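Local coordinates for neurotoxin (Clostridium botulinum, PDB 2QN0), which acts as the light-chain zinc protease of type C botulinum neurotoxin and probably cleaves SNARE proteins of nerve cells, at residues P74-T79 and P196-T201; N305-A310 and K317-Y322; A30-K35 and N144-T149. All blocks are in the same frame, centred on the assembly; numbering follows the deposited sequence.

In the fold
From the N terminus, the chain first passes A30-K35, at the start of strand 34-38, and then P74-T79, just before helix 80-97. It next reaches N144-T149 on strand 146-152, which closes interaction 3, and later P196-T201, which closes interaction 1. These two long loops therefore cross; the contacts come within about 9 Å at their nearest atoms without touching. Interaction 3 ties the turn before strand 34-38 to the start of edge strand 146-152, whereas interaction 1 joins the loop before helix 80-97 to the loop after strand 190-193. Interaction 2 follows in series, closing a short loop between the approach to strand 309-311 and the start of helix 319-330. It lies across the chain's centre from interaction 1, with about 44 Å between their centres.

Interaction 1 of 3, residues P74-T79 and P196-T201; sequences PNYLST and PRFMLT
Y76 swings its CG away from its own backbone N (chi1 177°), while F198 turns CG opposite its carbonyl carbon (chi1 -77°), and the two aromatic rings meet. The pair is T-shaped: the edge of F198 points at the face of Y76, with the planes at 78°. F198 CE2 makes the closest approach, 3.7 Å from Y76 CZ, above the rim of the ring. The centroids are 5.3 Å apart. L77 CG covers the opposite face of Y76, leaving the ring sandwiched between an aliphatic branch and an aromatic edge. R197 joins with an arm extended from CG to NE, and its NH2 lies 3.6 Å from Y76 CE1. F198 CE2 also sits 3.6 Å above the guanidinium plane, over its centre, and so serves both flat groups. A water in the plane of the Y76 ring, 2.7 Å from Y76 OH, bridges the two segments. It accepts a hydrogen bond from R197 NE at 2.9 Å. Y76 OH is also hydrogen-bonded to S195 OG, so the buried hydroxyl is held from more than one direction. The tyrosine belongs to a type II beta turn running from N75 to S78, with L77 in a left-handed backbone conformation. N75 O takes two bonds from S78: OG at 2.7 Å and the backbone N at 3.2 Å, both from the same face of the carbonyl plane. Y71 also meets F198, and F86 of helix 80-97 touches Y76. The arrangement is a buried aromatic cluster joining the turn before helix 80-97 to the loop after strand 190-193, where P196 and M199 touch P223 at the start of helix 223-238, the helix whose H229 and H233 bind zinc in this clostridial neurotoxin protease.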
loop_
_atom_site.group_PDB
_atom_site.type_symbol
_atom_site.label_atom_id
_atom_site.label_comp_id
_atom_site.label_asym_id
_atom_site.label_seq_id
_atom_site.Cartn_x
_atom_site.Cartn_y
_atom_site.Cartn_z
ATOM N N PRO A 74 18.546 10.843 -7.460
ATOM C CA PRO A 74 17.832 12.115 -7.321
ATOM C C PRO A 74 17.051 12.559 -8.553
ATOM O O PRO A 74 16.179 13.418 -8.455
ATOM C CB PRO A 74 18.947 13.091 -6.958
ATOM C CG PRO A 74 20.110 12.550 -7.731
ATOM C CD PRO A 74 20.005 11.061 -7.458
ATOM N N ASN A 75 17.348 11.967 -9.705
ATOM C CA ASN A 75 16.659 12.349 -10.933
ATOM C C ASN A 75 15.505 11.431 -11.332
ATOM O O ASN A 75 14.801 11.709 -12.303
ATOM C CB ASN A 75 17.661 12.447 -12.086
ATOM C CG ASN A 75 18.789 13.412 -11.787
ATOM O OD1 ASN A 75 18.553 14.556 -11.394
ATOM N ND2 ASN A 75 20.022 12.958 -11.969
ATOM N N TYR A 76 15.305 10.342 -10.597
ATOM C CA TYR A 76 14.207 9.434 -10.919
ATOM C C TYR A 76 12.875 10.138 -10.650
ATOM O O TYR A 76 12.647 10.650 -9.553
ATOM C CB TYR A 76 14.304 8.153 -10.084
ATOM C CG TYR A 76 13.154 7.206 -10.318
ATOM C CD1 TYR A 76 12.877 6.719 -11.593
ATOM C CD2 TYR A 76 12.324 6.812 -9.267
ATOM C CE1 TYR A 76 11.801 5.865 -11.822
ATOM C CE2 TYR A 76 11.244 5.958 -9.484
ATOM C CZ TYR A 76 10.989 5.490 -10.760
ATOM O OH TYR A 76 9.920 4.653 -10.984
ATOM N N LEU A 77 12.010 10.157 -11.663
ATOM C CA LEU A 77 10.696 10.801 -11.597
ATOM C C LEU A 77 10.765 12.324 -11.592
ATOM O O LEU A 77 9.815 12.988 -11.182
ATOM C CB LEU A 77 9.913 10.345 -10.359
ATOM C CG LEU A 77 9.261 8.965 -10.395
ATOM C CD1 LEU A 77 8.320 8.822 -9.192
ATOM C CD2 LEU A 77 8.483 8.793 -11.691
ATOM N N SER A 78 11.877 12.883 -12.059
ATOM C CA SER A 78 12.028 14.333 -12.078
ATOM C C SER A 78 11.326 14.988 -13.262
ATOM O O SER A 78 10.807 16.095 -13.141
ATOM C CB SER A 78 13.514 14.714 -12.091
ATOM O OG SER A 78 14.172 14.179 -13.227
ATOM N N THR A 79 11.308 14.307 -14.403
ATOM C CA THR A 79 10.682 14.853 -15.604
ATOM C C THR A 79 9.250 14.374 -15.798
ATOM O O THR A 79 8.851 13.344 -15.256
ATOM C CB THR A 79 11.479 14.473 -16.862
ATOM O OG1 THR A 79 11.444 13.052 -17.036
ATOM C CG2 THR A 79 12.928 14.927 -16.735
ATOM N N PRO A 196 7.225 -0.183 -8.232
ATOM C CA PRO A 196 7.213 -1.625 -8.487
ATOM C C PRO A 196 8.178 -2.163 -9.537
ATOM O O PRO A 196 8.549 -3.334 -9.469
ATOM C CB PRO A 196 5.756 -1.903 -8.852
ATOM C CG PRO A 196 5.006 -0.849 -8.099
ATOM C CD PRO A 196 5.864 0.373 -8.328
ATOM N N ARG A 197 8.596 -1.339 -10.501
ATOM C CA ARG A 197 9.505 -1.858 -11.525
ATOM C C ARG A 197 10.904 -2.148 -10.992
ATOM O O ARG A 197 11.707 -2.783 -11.671
ATOM C CB ARG A 197 9.579 -0.930 -12.749
ATOM C CG ARG A 197 10.499 0.267 -12.654
ATOM C CD ARG A 197 10.644 0.892 -14.049
ATOM N NE ARG A 197 11.387 2.151 -14.047
ATOM C CZ ARG A 197 12.710 2.247 -13.958
ATOM N NH1 ARG A 197 13.454 1.156 -13.864
ATOM N NH2 ARG A 197 13.290 3.440 -13.959
ATOM N N PHE A 198 11.204 -1.674 -9.786
ATOM C CA PHE A 198 12.500 -1.958 -9.167
ATOM C C PHE A 198 12.224 -3.211 -8.345
ATOM O O PHE A 198 11.687 -3.136 -7.238
ATOM C CB PHE A 198 12.937 -0.792 -8.281
ATOM C CG PHE A 198 13.468 0.381 -9.055
ATOM C CD1 PHE A 198 14.829 0.494 -9.325
ATOM C CD2 PHE A 198 12.606 1.355 -9.547
ATOM C CE1 PHE A 198 15.323 1.560 -10.078
ATOM C CE2 PHE A 198 13.090 2.425 -10.303
ATOM C CZ PHE A 198 14.452 2.525 -10.567
ATOM N N MET A 199 12.590 -4.361 -8.902
ATOM C CA MET A 199 12.313 -5.647 -8.273
ATOM C C MET A 199 13.397 -6.299 -7.430
ATOM O O MET A 199 14.558 -6.389 -7.825
ATOM C CB MET A 199 11.878 -6.643 -9.348
ATOM C CG MET A 199 10.696 -6.180 -10.178
ATOM S SD MET A 199 10.513 -7.171 -11.668
ATOM C CE MET A 199 11.535 -6.222 -12.819
ATOM N N LEU A 200 12.979 -6.779 -6.265
ATOM C CA LEU A 200 13.853 -7.472 -5.334
ATOM C C LEU A 200 14.121 -8.858 -5.926
ATOM O O LEU A 200 13.241 -9.443 -6.564
ATOM C CB LEU A 200 13.133 -7.571 -3.981
ATOM C CG LEU A 200 13.637 -8.406 -2.803
ATOM C CD1 LEU A 200 13.027 -7.854 -1.511
ATOM C CD2 LEU A 200 13.259 -9.867 -2.994
ATOM N N THR A 201 15.337 -9.371 -5.743
ATOM C CA THR A 201 15.691 -10.693 -6.261
ATOM C C THR A 201 16.016 -11.648 -5.115
ATOM O O THR A 201 16.497 -11.225 -4.063
ATOM C CB THR A 201 16.891 -10.615 -7.227
ATOM O OG1 THR A 201 17.992 -9.970 -6.578
ATOM C CG2 THR A 201 16.510 -9.820 -8.479
HETATM O O HOH W 1 9.273 4.114 -13.515
#

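Interaction 2 of 3, residues N305-A310 and K317-Y322; sequences NSITTA and KYIGEY
The loop leading into strand 309-311 passes the first turn of helix 319-330, with the CA atoms of A310 and I319 7.2 Å apart. I319 carries the whole contact from the helix side, reaching I307, the backbone at T308 and T309, and A310 with different branches. Its CG2 branch meets CG2 of I307 at 3.5 Å, tighter than usual for two methyl groups. The same I319 CG2 also lies 3.9 Å from I307 CB, where the two side chains cross at a slant. The longer branch runs straight on, with CD1 trans to CA (chi2 175°). This carries I319 CD1 onto the peptide link between T308 and T309, 3.8 Å from T308 C. A310 CB faces the middle of that branch more loosely, 4.2 Å from I319 CG1. I307 touches through its CB and CG2, while its outer arm leads away from the helix. No hydrogen bond crosses between the two segments; van der Waals contact joins them. Y318 is the N-cap residue, and its carbonyl O accepts the backbone bond from Y322 N at 3.1 Å in the first helical turn. N316, just ahead of the helix, bonds through OD1 to A310 N and so draws the connection back to the strand. Strand 309-311 runs parallel to strand 126-128. F127 of that neighbour touches I307, A310 and Y322, while F129 meets Y322 edge-to-face, so strand and helix start share an aromatic flank near the surface.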
loop_
_atom_site.group_PDB
_atom_site.type_symbol
_atom_site.label_atom_id
_atom_site.label_comp_id
_atom_site.label_asym_id
_atom_site.label_seq_id
_atom_site.Cartn_x
_atom_site.Cartn_y
_atom_site.Cartn_z
ATOM N N ASN A 305 -23.963 4.969 17.379
ATOM C CA ASN A 305 -25.265 5.083 18.027
ATOM C C ASN A 305 -25.409 6.456 18.676
ATOM O O ASN A 305 -26.444 6.757 19.268
ATOM C CB ASN A 305 -25.436 4.021 19.121
ATOM C CG ASN A 305 -25.539 2.617 18.572
ATOM O OD1 ASN A 305 -26.253 2.364 17.602
ATOM N ND2 ASN A 305 -24.836 1.686 19.207
ATOM N N SER A 306 -24.377 7.288 18.555
ATOM C CA SER A 306 -24.389 8.606 19.186
ATOM C C SER A 306 -24.184 9.815 18.277
ATOM O O SER A 306 -24.177 10.948 18.759
ATOM C CB SER A 306 -23.314 8.650 20.275
ATOM O OG SER A 306 -23.338 7.473 21.064
ATOM N N ILE A 307 -24.016 9.597 16.977
ATOM C CA ILE A 307 -23.771 10.721 16.075
ATOM C C ILE A 307 -24.924 11.712 15.959
ATOM O O ILE A 307 -26.038 11.346 15.584
ATOM C CB ILE A 307 -23.413 10.243 14.651
ATOM C CG1 ILE A 307 -22.311 9.179 14.711
ATOM C CG2 ILE A 307 -22.935 11.427 13.827
ATOM C CD1 ILE A 307 -21.017 9.661 15.352
ATOM N N THR A 308 -24.635 12.976 16.259
ATOM C CA THR A 308 -25.633 14.039 16.180
ATOM C C THR A 308 -25.114 15.236 15.391
ATOM O O THR A 308 -25.888 16.099 14.975
ATOM C CB THR A 308 -26.023 14.547 17.575
ATOM O OG1 THR A 308 -24.879 15.136 18.200
ATOM C CG2 THR A 308 -26.536 13.406 18.431
ATOM N N THR A 309 -23.801 15.293 15.189
ATOM C CA THR A 309 -23.211 16.407 14.465
ATOM C C THR A 309 -22.030 15.975 13.604
ATOM O O THR A 309 -21.412 14.937 13.847
ATOM C CB THR A 309 -22.757 17.511 15.447
ATOM O OG1 THR A 309 -22.240 18.627 14.713
ATOM C CG2 THR A 309 -21.687 16.983 16.386
ATOM N N ALA A 310 -21.723 16.777 12.591
ATOM C CA ALA A 310 -20.625 16.470 11.686
ATOM C C ALA A 310 -19.831 17.713 11.315
ATOM O O ALA A 310 -20.356 18.830 11.330
ATOM C CB ALA A 310 -21.167 15.806 10.426
ATOM N N LYS A 317 -26.427 16.776 7.061
ATOM C CA LYS A 317 -27.555 16.155 6.379
ATOM C C LYS A 317 -27.237 14.757 5.845
ATOM O O LYS A 317 -28.133 14.043 5.397
ATOM C CB LYS A 317 -28.032 17.050 5.230
ATOM C CG LYS A 317 -27.100 17.080 4.032
ATOM C CD LYS A 317 -27.611 18.024 2.948
ATOM C CE LYS A 317 -27.341 19.478 3.296
ATOM N NZ LYS A 317 -25.877 19.780 3.311
ATOM N N TYR A 318 -25.967 14.365 5.903
ATOM C CA TYR A 318 -25.558 13.054 5.404
ATOM C C TYR A 318 -25.080 12.101 6.498
ATOM O O TYR A 318 -24.410 11.109 6.212
ATOM C CB TYR A 318 -24.456 13.224 4.351
ATOM C CG TYR A 318 -24.864 14.128 3.208
ATOM C CD1 TYR A 318 -25.939 13.797 2.389
ATOM C CD2 TYR A 318 -24.200 15.333 2.974
ATOM C CE1 TYR A 318 -26.352 14.646 1.362
ATOM C CE2 TYR A 318 -24.604 16.191 1.948
ATOM C CZ TYR A 318 -25.680 15.840 1.150
ATOM O OH TYR A 318 -26.095 16.683 0.143
ATOM N N ILE A 319 -25.429 12.393 7.746
ATOM C CA ILE A 319 -25.015 11.539 8.855
ATOM C C ILE A 319 -25.562 10.122 8.698
ATOM O O ILE A 319 -24.847 9.147 8.929
ATOM C CB ILE A 319 -25.464 12.133 10.213
ATOM C CG1 ILE A 319 -24.633 13.380 10.523
ATOM C CG2 ILE A 319 -25.316 11.097 11.321
ATOM C CD1 ILE A 319 -25.068 14.127 11.776
ATOM N N GLY A 320 -26.824 10.011 8.292
ATOM C CA GLY A 320 -27.429 8.702 8.116
ATOM C C GLY A 320 -26.739 7.890 7.037
ATOM O O GLY A 320 -26.527 6.685 7.187
ATOM N N GLU A 321 -26.392 8.558 5.942
ATOM C CA GLU A 321 -25.718 7.918 4.817
ATOM C C GLU A 321 -24.383 7.320 5.242
ATOM O O GLU A 321 -24.073 6.171 4.924
ATOM C CB GLU A 321 -25.458 8.941 3.708
ATOM C CG GLU A 321 -24.705 8.377 2.506
ATOM C CD GLU A 321 -24.229 9.464 1.560
ATOM O OE1 GLU A 321 -24.947 10.475 1.417
ATOM O OE2 GLU A 321 -23.148 9.305 0.951
ATOM N N TYR A 322 -23.586 8.108 5.953
ATOM C CA TYR A 322 -22.282 7.625 6.377
ATOM C C TYR A 322 -22.352 6.616 7.508
ATOM O O TYR A 322 -21.485 5.754 7.632
ATOM C CB TYR A 322 -21.367 8.807 6.705
ATOM C CG TYR A 322 -20.879 9.442 5.425
ATOM C CD1 TYR A 322 -21.611 10.450 4.794
ATOM C CD2 TYR A 322 -19.772 8.919 4.758
ATOM C CE1 TYR A 322 -21.255 10.909 3.521
ATOM C CE2 TYR A 322 -19.411 9.364 3.494
ATOM C CZ TYR A 322 -20.157 10.354 2.878
ATOM O OH TYR A 322 -19.822 10.745 1.605
#

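Interaction 3 of 3, residues A30-K35 and N144-T149; sequences ANEPEK and NNWVKT
W146 lays one face of its indole against P33 at the margin of the large mixed beta sheet, in which strand 146-152 is outermost and strands 136-141 and 19-23 separate it from strand 34-38. P33 and W146 have the nearest CA atoms of the two segments, 7.6 Å apart. The indole follows CB of W146, with CG opposite the carbonyl carbon (chi1 -67°) and the ring plane turned nearly square to the CA, CB and CG plane (chi2 84°). W146 CB itself lies 3.9 Å from P33 CG. One bond further, W146 CG meets P33 CD at 3.5 Å. At the ring fusion, CD2 of W146 has P33 CG above it, again at 3.5 Å. On the pyrrole side, NE1 passes E32 CB at 4.1 Å, a looser touch by the aliphatic part of that glutamate. On the benzo side, W146 CE3 lies 3.6 Å from P33 CG. Beyond it, W146 CZ3 is 4.1 Å from P33 CB, so the proline ring spans both halves of the indole. Partners on the intervening strands fill out the contact: Y21 touches P33 and meets the W146 ring, K139 touches P33, and R141 touches W146. The pair thus joins the start of the edge strand to the turn just before strand 34-38. The contact includes a CH-pi interaction: P33 CD stands 3.4 Å from the centroid of the W146 five-membered ring, only 6° off the ring normal.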
loop_
_atom_site.group_PDB
_atom_site.type_symbol
_atom_site.label_atom_id
_atom_site.label_comp_id
_atom_site.label_asym_id
_atom_site.label_seq_id
_atom_site.Cartn_x
_atom_site.Cartn_y
_atom_site.Cartn_z
ATOM N N ALA A 30 7.497 18.852 -2.253
ATOM C CA ALA A 30 6.592 19.659 -3.066
ATOM C C ALA A 30 6.443 21.095 -2.582
ATOM O O ALA A 30 6.120 21.339 -1.419
ATOM C CB ALA A 30 5.226 18.990 -3.135
ATOM N N ASN A 31 6.675 22.043 -3.486
ATOM C CA ASN A 31 6.557 23.458 -3.159
ATOM C C ASN A 31 5.268 24.034 -3.738
ATOM O O ASN A 31 4.876 25.154 -3.413
ATOM C CB ASN A 31 7.764 24.232 -3.696
ATOM C CG ASN A 31 9.074 23.756 -3.098
ATOM O OD1 ASN A 31 9.509 22.629 -3.340
ATOM N ND2 ASN A 31 9.707 24.611 -2.304
ATOM N N GLU A 32 4.618 23.262 -4.604
ATOM C CA GLU A 32 3.357 23.674 -5.213
ATOM C C GLU A 32 2.445 22.452 -5.330
ATOM O O GLU A 32 2.892 21.321 -5.142
ATOM C CB GLU A 32 3.598 24.294 -6.597
ATOM C CG GLU A 32 4.265 23.380 -7.608
ATOM C CD GLU A 32 4.356 24.018 -8.986
ATOM O OE1 GLU A 32 4.885 25.144 -9.088
ATOM O OE2 GLU A 32 3.902 23.393 -9.967
ATOM N N PRO A 33 1.152 22.665 -5.620
ATOM C CA PRO A 33 0.214 21.543 -5.749
ATOM C C PRO A 33 0.728 20.463 -6.697
ATOM O O PRO A 33 1.420 20.760 -7.672
ATOM C CB PRO A 33 -1.052 22.219 -6.262
ATOM C CG PRO A 33 -1.005 23.541 -5.555
ATOM C CD PRO A 33 0.443 23.952 -5.741
ATOM N N GLU A 34 0.384 19.212 -6.403
ATOM C CA GLU A 34 0.815 18.080 -7.215
ATOM C C GLU A 34 -0.335 17.496 -8.020
ATOM O O GLU A 34 -1.427 17.287 -7.492
ATOM C CB GLU A 34 1.407 16.990 -6.316
ATOM C CG GLU A 34 2.645 17.418 -5.554
ATOM C CD GLU A 34 3.117 16.350 -4.578
ATOM O OE1 GLU A 34 2.614 16.312 -3.436
ATOM O OE2 GLU A 34 3.980 15.542 -4.964
ATOM N N LYS A 35 -0.089 17.223 -9.298
ATOM C CA LYS A 35 -1.123 16.659 -10.158
ATOM C C LYS A 35 -1.418 15.227 -9.712
ATOM O O LYS A 35 -0.501 14.424 -9.536
ATOM C CB LYS A 35 -0.671 16.681 -11.622
ATOM C CG LYS A 35 -1.799 16.442 -12.617
ATOM C CD LYS A 35 -1.352 16.763 -14.037
ATOM C CE LYS A 35 -2.496 16.602 -15.027
ATOM N NZ LYS A 35 -2.071 16.984 -16.404
ATOM N N ASN A 144 -0.266 33.946 -10.806
ATOM C CA ASN A 144 0.979 33.250 -10.517
ATOM C C ASN A 144 0.886 32.560 -9.159
ATOM O O ASN A 144 1.889 32.395 -8.464
ATOM C CB ASN A 144 2.150 34.238 -10.531
ATOM C CG ASN A 144 1.894 35.467 -9.674
ATOM O OD1 ASN A 144 1.906 36.594 -10.172
ATOM N ND2 ASN A 144 1.661 35.255 -8.384
ATOM N N ASN A 145 -0.325 32.152 -8.792
ATOM C CA ASN A 145 -0.547 31.491 -7.510
ATOM C C ASN A 145 -1.568 30.360 -7.592
ATOM O O ASN A 145 -2.181 30.127 -8.635
ATOM C CB ASN A 145 -1.016 32.517 -6.476
ATOM C CG ASN A 145 -0.066 33.687 -6.347
ATOM O OD1 ASN A 145 1.095 33.522 -5.971
ATOM N ND2 ASN A 145 -0.554 34.881 -6.661
ATOM N N TRP A 146 -1.738 29.659 -6.476
ATOM C CA TRP A 146 -2.688 28.557 -6.386
ATOM C C TRP A 146 -3.688 28.855 -5.282
ATOM O O TRP A 146 -3.317 29.354 -4.221
ATOM C CB TRP A 146 -1.973 27.243 -6.066
ATOM C CG TRP A 146 -1.084 26.743 -7.158
ATOM C CD1 TRP A 146 0.210 27.106 -7.397
ATOM C CD2 TRP A 146 -1.423 25.776 -8.157
ATOM N NE1 TRP A 146 0.701 26.421 -8.484
ATOM C CE2 TRP A 146 -0.281 25.598 -8.970
ATOM C CE3 TRP A 146 -2.581 25.043 -8.445
ATOM C CZ2 TRP A 146 -0.264 24.714 -10.053
ATOM C CZ3 TRP A 146 -2.563 24.162 -9.524
ATOM C CH2 TRP A 146 -1.411 24.006 -10.313
ATOM N N VAL A 147 -4.956 28.550 -5.530
ATOM C CA VAL A 147 -5.992 28.790 -4.534
ATOM C C VAL A 147 -6.825 27.537 -4.289
ATOM O O VAL A 147 -7.172 26.811 -5.222
ATOM C CB VAL A 147 -6.937 29.937 -4.967
ATOM C CG1 VAL A 147 -7.669 29.559 -6.246
ATOM C CG2 VAL A 147 -7.929 30.235 -3.852
ATOM N N LYS A 148 -7.143 27.289 -3.024
ATOM C CA LYS A 148 -7.945 26.133 -2.657
ATOM C C LYS A 148 -9.379 26.323 -3.133
ATOM O O LYS A 148 -9.960 27.394 -2.959
ATOM C CB LYS A 148 -7.920 25.941 -1.140
ATOM C CG LYS A 148 -8.806 24.812 -0.641
ATOM C CD LYS A 148 -8.613 24.585 0.850
ATOM C CE LYS A 148 -9.550 23.507 1.372
ATOM N NZ LYS A 148 -9.292 23.210 2.806
ATOM N N THR A 149 -9.942 25.284 -3.739
ATOM C CA THR A 149 -11.309 25.338 -4.237
ATOM C C THR A 149 -12.175 24.301 -3.537
ATOM O O THR A 149 -13.387 24.240 -3.751
ATOM C CB THR A 149 -11.358 25.073 -5.748
ATOM O OG1 THR A 149 -10.795 23.784 -6.022
ATOM C CG2 THR A 149 -10.573 26.137 -6.499
#